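PDB 1L1E: cyclopropane mycolic acid synthase 3 from Mycobacterium tuberculosis, which probably catalyses conversion of a double bond in mycolic acid chains to a cyclopropane ring, transferring a methylene group from S-adenosyl-L-methionine. Local coordinates for residues V91-S96 with L119-E124; V130-S135 with T157-G162. All blocks are in the same frame, centred on the assembly; numbering follows the deposited sequence.

Both contacts lie on one central sheet, whose strands run in the order 116-120, 89-94, 67-71, 132-136, 163-170, 279-286, 221-227. They follow in series along the chain, contact 1 closing before contact 2 opens. Contact 1 joins outermost strand 116-120 to strand 89-94, beyond strand 67-71; contact 2 lies on the other side of strand 67-71, where strand 132-136 meets the loop after helix 147-157. Their centres are about 16 Å apart and their nearest atoms about 6 Å, without touching. The cofactor product S-adenosyl-L-homocysteine sits in contact 1, whereas contact 2 packs the start of strand 132-136, the I133 side chain staying about 10 Å from the ligand.

Contact 1 (V91-S96 with L119-E124). With SAH (S-adenosyl-L-homocysteine), chain D.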
loop_
_atom_site.group_PDB
_atom_site.type_symbol
_atom_site.label_atom_id
_atom_site.label_comp_id
_atom_site.label_asym_id
_atom_site.label_seq_id
_atom_site.Cartn_x
_atom_site.Cartn_y
_atom_site.Cartn_z
ATOM N N VAL A 91 -0.781 4.730 -15.518
ATOM C CA VAL A 91 -1.794 3.702 -15.723
ATOM C C VAL A 91 -1.930 3.038 -14.356
ATOM O O VAL A 91 -0.927 2.697 -13.724
ATOM C CB VAL A 91 -1.360 2.630 -16.752
ATOM C CG1 VAL A 91 -2.443 1.567 -16.880
ATOM C CG2 VAL A 91 -1.108 3.264 -18.107
ATOM N N GLY A 92 -3.159 2.872 -13.892
ATOM C CA GLY A 92 -3.351 2.251 -12.601
ATOM C C GLY A 92 -4.363 1.126 -12.632
ATOM O O GLY A 92 -5.385 1.210 -13.318
ATOM N N LEU A 93 -4.072 0.066 -11.890
ATOM C CA LEU A 93 -4.978 -1.068 -11.808
ATOM C C LEU A 93 -5.529 -1.118 -10.403
ATOM O O LEU A 93 -4.813 -0.831 -9.435
ATOM C CB LEU A 93 -4.243 -2.373 -12.099
ATOM C CG LEU A 93 -3.276 -2.305 -13.269
ATOM C CD1 LEU A 93 -2.543 -3.633 -13.421
ATOM C CD2 LEU A 93 -4.053 -1.948 -14.520
ATOM N N THR A 94 -6.809 -1.465 -10.307
ATOM C CA THR A 94 -7.500 -1.605 -9.036
ATOM C C THR A 94 -8.619 -2.631 -9.207
ATOM O O THR A 94 -9.092 -2.854 -10.327
ATOM C CB THR A 94 -8.132 -0.269 -8.573
ATOM O OG1 THR A 94 -9.019 -0.527 -7.478
ATOM C CG2 THR A 94 -8.921 0.397 -9.718
ATOM N N LEU A 95 -9.017 -3.255 -8.098
ATOM C CA LEU A 95 -10.104 -4.234 -8.074
ATOM C C LEU A 95 -11.354 -3.573 -7.504
ATOM O O LEU A 95 -12.400 -4.207 -7.379
ATOM C CB LEU A 95 -9.738 -5.429 -7.181
ATOM C CG LEU A 95 -8.576 -6.334 -7.585
ATOM C CD1 LEU A 95 -8.442 -7.489 -6.588
ATOM C CD2 LEU A 95 -8.829 -6.886 -8.977
ATOM N N SER A 96 -11.241 -2.292 -7.166
ATOM C CA SER A 96 -12.349 -1.563 -6.572
ATOM C C SER A 96 -13.149 -0.693 -7.526
ATOM O O SER A 96 -12.619 0.228 -8.144
ATOM C CB SER A 96 -11.848 -0.687 -5.414
ATOM O OG SER A 96 -12.854 0.244 -5.047
ATOM N N LEU A 119 -7.698 1.154 -14.848
ATOM C CA LEU A 119 -8.381 -0.052 -15.292
ATOM C C LEU A 119 -8.866 -0.915 -14.128
ATOM O O LEU A 119 -8.123 -1.191 -13.183
ATOM C CB LEU A 119 -7.446 -0.881 -16.181
ATOM C CG LEU A 119 -6.750 -0.194 -17.364
ATOM C CD1 LEU A 119 -5.522 -0.995 -17.768
ATOM C CD2 LEU A 119 -7.715 -0.049 -18.536
ATOM N N LEU A 120 -10.125 -1.329 -14.203
ATOM C CA LEU A 120 -10.710 -2.180 -13.183
ATOM C C LEU A 120 -10.337 -3.630 -13.517
ATOM O O LEU A 120 -11.120 -4.352 -14.141
ATOM C CB LEU A 120 -12.231 -2.026 -13.178
ATOM C CG LEU A 120 -12.946 -2.904 -12.159
ATOM C CD1 LEU A 120 -12.702 -2.364 -10.756
ATOM C CD2 LEU A 120 -14.430 -2.936 -12.471
ATOM N N GLU A 121 -9.140 -4.045 -13.115
ATOM C CA GLU A 121 -8.677 -5.405 -13.384
ATOM C C GLU A 121 -7.433 -5.693 -12.550
ATOM O O GLU A 121 -6.730 -4.769 -12.147
ATOM C CB GLU A 121 -8.334 -5.560 -14.873
ATOM C CG GLU A 121 -6.999 -4.924 -15.254
ATOM C CD GLU A 121 -6.723 -4.954 -16.744
ATOM O OE1 GLU A 121 -5.562 -4.697 -17.129
ATOM O OE2 GLU A 121 -7.660 -5.223 -17.527
ATOM N N GLY A 122 -7.147 -6.973 -12.324
ATOM C CA GLY A 122 -5.979 -7.343 -11.539
ATOM C C GLY A 122 -4.695 -7.308 -12.349
ATOM O O GLY A 122 -4.735 -7.234 -13.573
ATOM N N TRP A 123 -3.550 -7.343 -11.668
ATOM C CA TRP A 123 -2.266 -7.324 -12.345
ATOM C C TRP A 123 -2.100 -8.553 -13.239
ATOM O O TRP A 123 -1.254 -8.573 -14.144
ATOM C CB TRP A 123 -1.132 -7.273 -11.321
ATOM C CG TRP A 123 -1.248 -8.322 -10.255
ATOM C CD1 TRP A 123 -1.755 -8.165 -8.993
ATOM C CD2 TRP A 123 -0.867 -9.697 -10.366
ATOM N NE1 TRP A 123 -1.711 -9.358 -8.314
ATOM C CE2 TRP A 123 -1.171 -10.317 -9.133
ATOM C CE3 TRP A 123 -0.298 -10.467 -11.389
ATOM C CZ2 TRP A 123 -0.927 -11.676 -8.895
ATOM C CZ3 TRP A 123 -0.053 -11.826 -11.149
ATOM C CH2 TRP A 123 -0.369 -12.411 -9.911
ATOM N N GLU A 124 -2.904 -9.581 -12.979
ATOM C CA GLU A 124 -2.844 -10.805 -13.779
ATOM C C GLU A 124 -3.209 -10.569 -15.241
ATOM O O GLU A 124 -2.718 -11.271 -16.127
ATOM C CB GLU A 124 -3.777 -11.872 -13.210
ATOM C CG GLU A 124 -4.900 -11.340 -12.346
ATOM C CD GLU A 124 -4.389 -10.899 -10.990
ATOM O OE1 GLU A 124 -3.516 -11.609 -10.449
ATOM O OE2 GLU A 124 -4.851 -9.870 -10.461
HETATM N N SAH D . -1.936 2.014 -3.235
HETATM C CA SAH D . -3.066 2.772 -2.695
HETATM C CB SAH D . -4.199 1.820 -2.252
HETATM C CG SAH D . -3.826 0.738 -1.234
HETATM S SD SAH D . -5.202 -0.323 -0.768
HETATM C C SAH D . -2.623 3.627 -1.496
HETATM O O SAH D . -1.434 3.595 -1.168
HETATM O OXT SAH D . -3.476 4.289 -0.888
HETATM C "C5'" SAH D . -4.910 -1.768 -1.844
HETATM C "C4'" SAH D . -5.128 -1.517 -3.342
HETATM O "O4'" SAH D . -4.623 -2.607 -4.166
HETATM C "C3'" SAH D . -6.599 -1.379 -3.726
HETATM O "O3'" SAH D . -6.687 -0.369 -4.757
HETATM C "C2'" SAH D . -6.952 -2.743 -4.254
HETATM O "O2'" SAH D . -8.144 -2.720 -5.044
HETATM C "C1'" SAH D . -5.703 -3.085 -5.009
HETATM N N9 SAH D . -5.533 -4.524 -5.304
HETATM C C8 SAH D . -5.619 -5.616 -4.499
HETATM N N7 SAH D . -5.408 -6.770 -5.041
HETATM C C5 SAH D . -5.149 -6.437 -6.365
HETATM C C6 SAH D . -4.831 -7.206 -7.532
HETATM N N6 SAH D . -4.719 -8.543 -7.516
HETATM N N1 SAH D . -4.632 -6.527 -8.719
HETATM C C2 SAH D . -4.740 -5.175 -8.742
HETATM N N3 SAH D . -5.030 -4.351 -7.713
HETATM C C4 SAH D . -5.226 -5.055 -6.543
#
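L119 N donates to G92 O at 2.8 Å, continuing the parallel pairing of strands 89-94 and 116-120, and L119 O then accepts from T94 N; both donors lie nearly on the carbonyl axis. Beside this ladder L93 and L119 lie side by side and point the same way, their tips meeting where L93 CD2 touches L119 CD1 at 3.7 Å. Branched leucines suit this greasy flank; the other methyl, L93 CD1, reaches on to W123 CA.

Further along, both chains reach the ligand. L95 N gives O2' of the S-adenosyl-L-homocysteine ribose a hydrogen bond of 3.2 Å, and T94 OG1 adds a weak one. The adenine is read by the other segment: W123 N donates to N1, and N6 donates to E124 OE2 at 3.2 Å. L95 lies over one face of adenine, its CD1 3.5 Å from C5 of the purine; W123 approaches obliquely from the other side, near the N1/N6 edge, its CD1 3.3 Å from N1. G122, having no side chain, admits the purine so closely that its CA is 3.2 Å from N1 of the ligand.

A second shell fixes these groups. With chi1 near 168° the T94 hydroxyl is turned away from the residue's own N, and it accepts from S96 N at 2.9 Å, an ST turn that holds it facing the ribose. S96 in turn N-caps helix 97-109 through Q99 N. The E124 carboxylate folds over one face of the W123 indole, and its OE1 forms a salt bridge with R146, which probably steadies the negative charge facing N6. F150 meets the W123 ring edge-to-face.

Strand 89-94, helix 97-109 and strand 116-120 form a beta-alpha-beta unit; the carboxyl ends of its two strands, with the loops beyond them, cradle ribose and adenine, as in Rossmann-like S-adenosylmethionine-dependent methyltransferases.

Contact 2 (V130-S135 with T157-G162); sequences VDRIVS and TLPADG
V130 N donates to T157 O at 3.2 Å, tying the approach to strand 132-136 to the chain leaving helix 147-157. The donor stands 33° out of the carbonyl plane. T157 OG1 is bonded to T154 O, one turn back, yet also rests 3.6 Å from I133 CD1, where the two side chains cross at about a right angle. I133 and L158 carry the apolar part: L158 CD2 packs against both I133 CG1 and I133 CD1, the two side chains crossing obliquely.

Helix 147-157 is the crossover of a beta-alpha-beta unit between parallel neighbours 132-136 and 163-170, and residues 157-162 are its return loop. P159 to G162 make a type I beta turn, closed by G162 N to P159 O at 2.8 Å. P159 has no N-H to satisfy, and its ring carbon CD, which takes the place of that hydrogen, packs 3.1 Å from V130 O.

R132 begins by pointing off, then bends at chi2 (-69°) so that its guanidinium comes back over the turn. R132 NH1 donates almost straight to D131 O at 2.9 Å, lying well above that carbonyl's plane, and makes a salt bridge to D161 OD1 at 3.3 Å whose hydrogen bond is weak and bent. The two flat groups are turned 62° apart, while D161 O sits 3.4 Å above one face of the guanidinium. R132 NE is taken by L60 O, so a backbone carbonyl on each of two nitrogens fixes the group. D131 OD2 accepts from T67 N, and L158 O from K287 NZ.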
loop_
_atom_site.group_PDB
_atom_site.type_symbol
_atom_site.label_atom_id
_atom_site.label_comp_id
_atom_site.label_asym_id
_atom_site.label_seq_id
_atom_site.Cartn_x
_atom_site.Cartn_y
_atom_site.Cartn_z
ATOM N N VAL A 130 5.794 -0.976 -19.762
ATOM C CA VAL A 130 5.838 0.291 -19.031
ATOM C C VAL A 130 7.282 0.501 -18.590
ATOM O O VAL A 130 8.071 -0.447 -18.575
ATOM C CB VAL A 130 4.916 0.297 -17.791
ATOM C CG1 VAL A 130 3.474 0.084 -18.223
ATOM C CG2 VAL A 130 5.359 -0.762 -16.790
ATOM N N ASP A 131 7.631 1.730 -18.226
ATOM C CA ASP A 131 9.000 2.032 -17.822
ATOM C C ASP A 131 9.330 1.708 -16.372
ATOM O O ASP A 131 10.442 1.259 -16.067
ATOM C CB ASP A 131 9.313 3.509 -18.071
ATOM C CG ASP A 131 9.310 3.867 -19.540
ATOM O OD1 ASP A 131 10.094 3.258 -20.303
ATOM O OD2 ASP A 131 8.525 4.762 -19.926
ATOM N N ARG A 132 8.368 1.942 -15.489
ATOM C CA ARG A 132 8.559 1.731 -14.061
ATOM C C ARG A 132 7.256 1.265 -13.439
ATOM O O ARG A 132 6.190 1.401 -14.044
ATOM C CB ARG A 132 8.993 3.046 -13.394
ATOM C CG ARG A 132 10.244 3.693 -13.989
ATOM C CD ARG A 132 11.483 2.871 -13.694
ATOM N NE ARG A 132 12.723 3.591 -13.984
ATOM C CZ ARG A 132 13.330 3.619 -15.170
ATOM N NH1 ARG A 132 12.826 2.963 -16.207
ATOM N NH2 ARG A 132 14.452 4.305 -15.320
ATOM N N ILE A 133 7.347 0.736 -12.221
ATOM C CA ILE A 133 6.175 0.235 -11.511
ATOM C C ILE A 133 6.240 0.603 -10.040
ATOM O O ILE A 133 7.320 0.638 -9.440
ATOM C CB ILE A 133 6.080 -1.303 -11.610
ATOM C CG1 ILE A 133 5.856 -1.728 -13.055
ATOM C CG2 ILE A 133 4.935 -1.830 -10.729
ATOM C CD1 ILE A 133 5.949 -3.248 -13.244
ATOM N N VAL A 134 5.080 0.889 -9.467
ATOM C CA VAL A 134 4.980 1.218 -8.057
ATOM C C VAL A 134 3.766 0.460 -7.520
ATOM O O VAL A 134 2.704 0.436 -8.154
ATOM C CB VAL A 134 4.781 2.750 -7.842
ATOM C CG1 VAL A 134 3.467 3.217 -8.492
ATOM C CG2 VAL A 134 4.777 3.068 -6.352
ATOM N N SER A 135 3.924 -0.177 -6.365
ATOM C CA SER A 135 2.828 -0.922 -5.750
ATOM C C SER A 135 2.908 -0.698 -4.244
ATOM O O SER A 135 3.846 -1.151 -3.589
ATOM C CB SER A 135 2.943 -2.413 -6.061
ATOM O OG SER A 135 1.800 -3.104 -5.578
ATOM N N THR A 157 7.198 -6.984 -17.902
ATOM C CA THR A 157 6.623 -5.760 -18.445
ATOM C C THR A 157 7.630 -4.616 -18.387
ATOM O O THR A 157 7.518 -3.643 -19.128
ATOM C CB THR A 157 5.366 -5.350 -17.667
ATOM O OG1 THR A 157 5.694 -5.200 -16.282
ATOM C CG2 THR A 157 4.286 -6.404 -17.819
ATOM N N LEU A 158 8.608 -4.746 -17.496
ATOM C CA LEU A 158 9.637 -3.737 -17.301
ATOM C C LEU A 158 10.736 -3.823 -18.337
ATOM O O LEU A 158 10.991 -4.887 -18.896
ATOM C CB LEU A 158 10.263 -3.880 -15.912
ATOM C CG LEU A 158 9.360 -3.558 -14.724
ATOM C CD1 LEU A 158 10.062 -3.928 -13.414
ATOM C CD2 LEU A 158 9.002 -2.077 -14.767
ATOM N N PRO A 159 11.410 -2.694 -18.601
ATOM C CA PRO A 159 12.502 -2.630 -19.573
ATOM C C PRO A 159 13.824 -3.033 -18.924
ATOM O O PRO A 159 13.886 -3.266 -17.713
ATOM C CB PRO A 159 12.492 -1.170 -19.995
ATOM C CG PRO A 159 12.154 -0.474 -18.716
ATOM C CD PRO A 159 11.040 -1.342 -18.141
ATOM N N ALA A 160 14.876 -3.114 -19.737
ATOM C CA ALA A 160 16.204 -3.480 -19.253
ATOM C C ALA A 160 16.600 -2.696 -18.005
ATOM O O ALA A 160 17.116 -3.275 -17.047
ATOM C CB ALA A 160 17.230 -3.253 -20.346
ATOM N N ASP A 161 16.369 -1.385 -18.018
ATOM C CA ASP A 161 16.716 -0.539 -16.873
ATOM C C ASP A 161 15.514 -0.230 -15.994
ATOM O O ASP A 161 15.474 0.793 -15.311
ATOM C CB ASP A 161 17.341 0.780 -17.343
ATOM C CG ASP A 161 16.476 1.517 -18.349
ATOM O OD1 ASP A 161 15.269 1.707 -18.091
ATOM O OD2 ASP A 161 17.012 1.921 -19.404
ATOM N N GLY A 162 14.535 -1.123 -16.005
ATOM C CA GLY A 162 13.350 -0.910 -15.203
ATOM C C GLY A 162 13.530 -1.251 -13.735
ATOM O O GLY A 162 14.444 -1.979 -13.332
#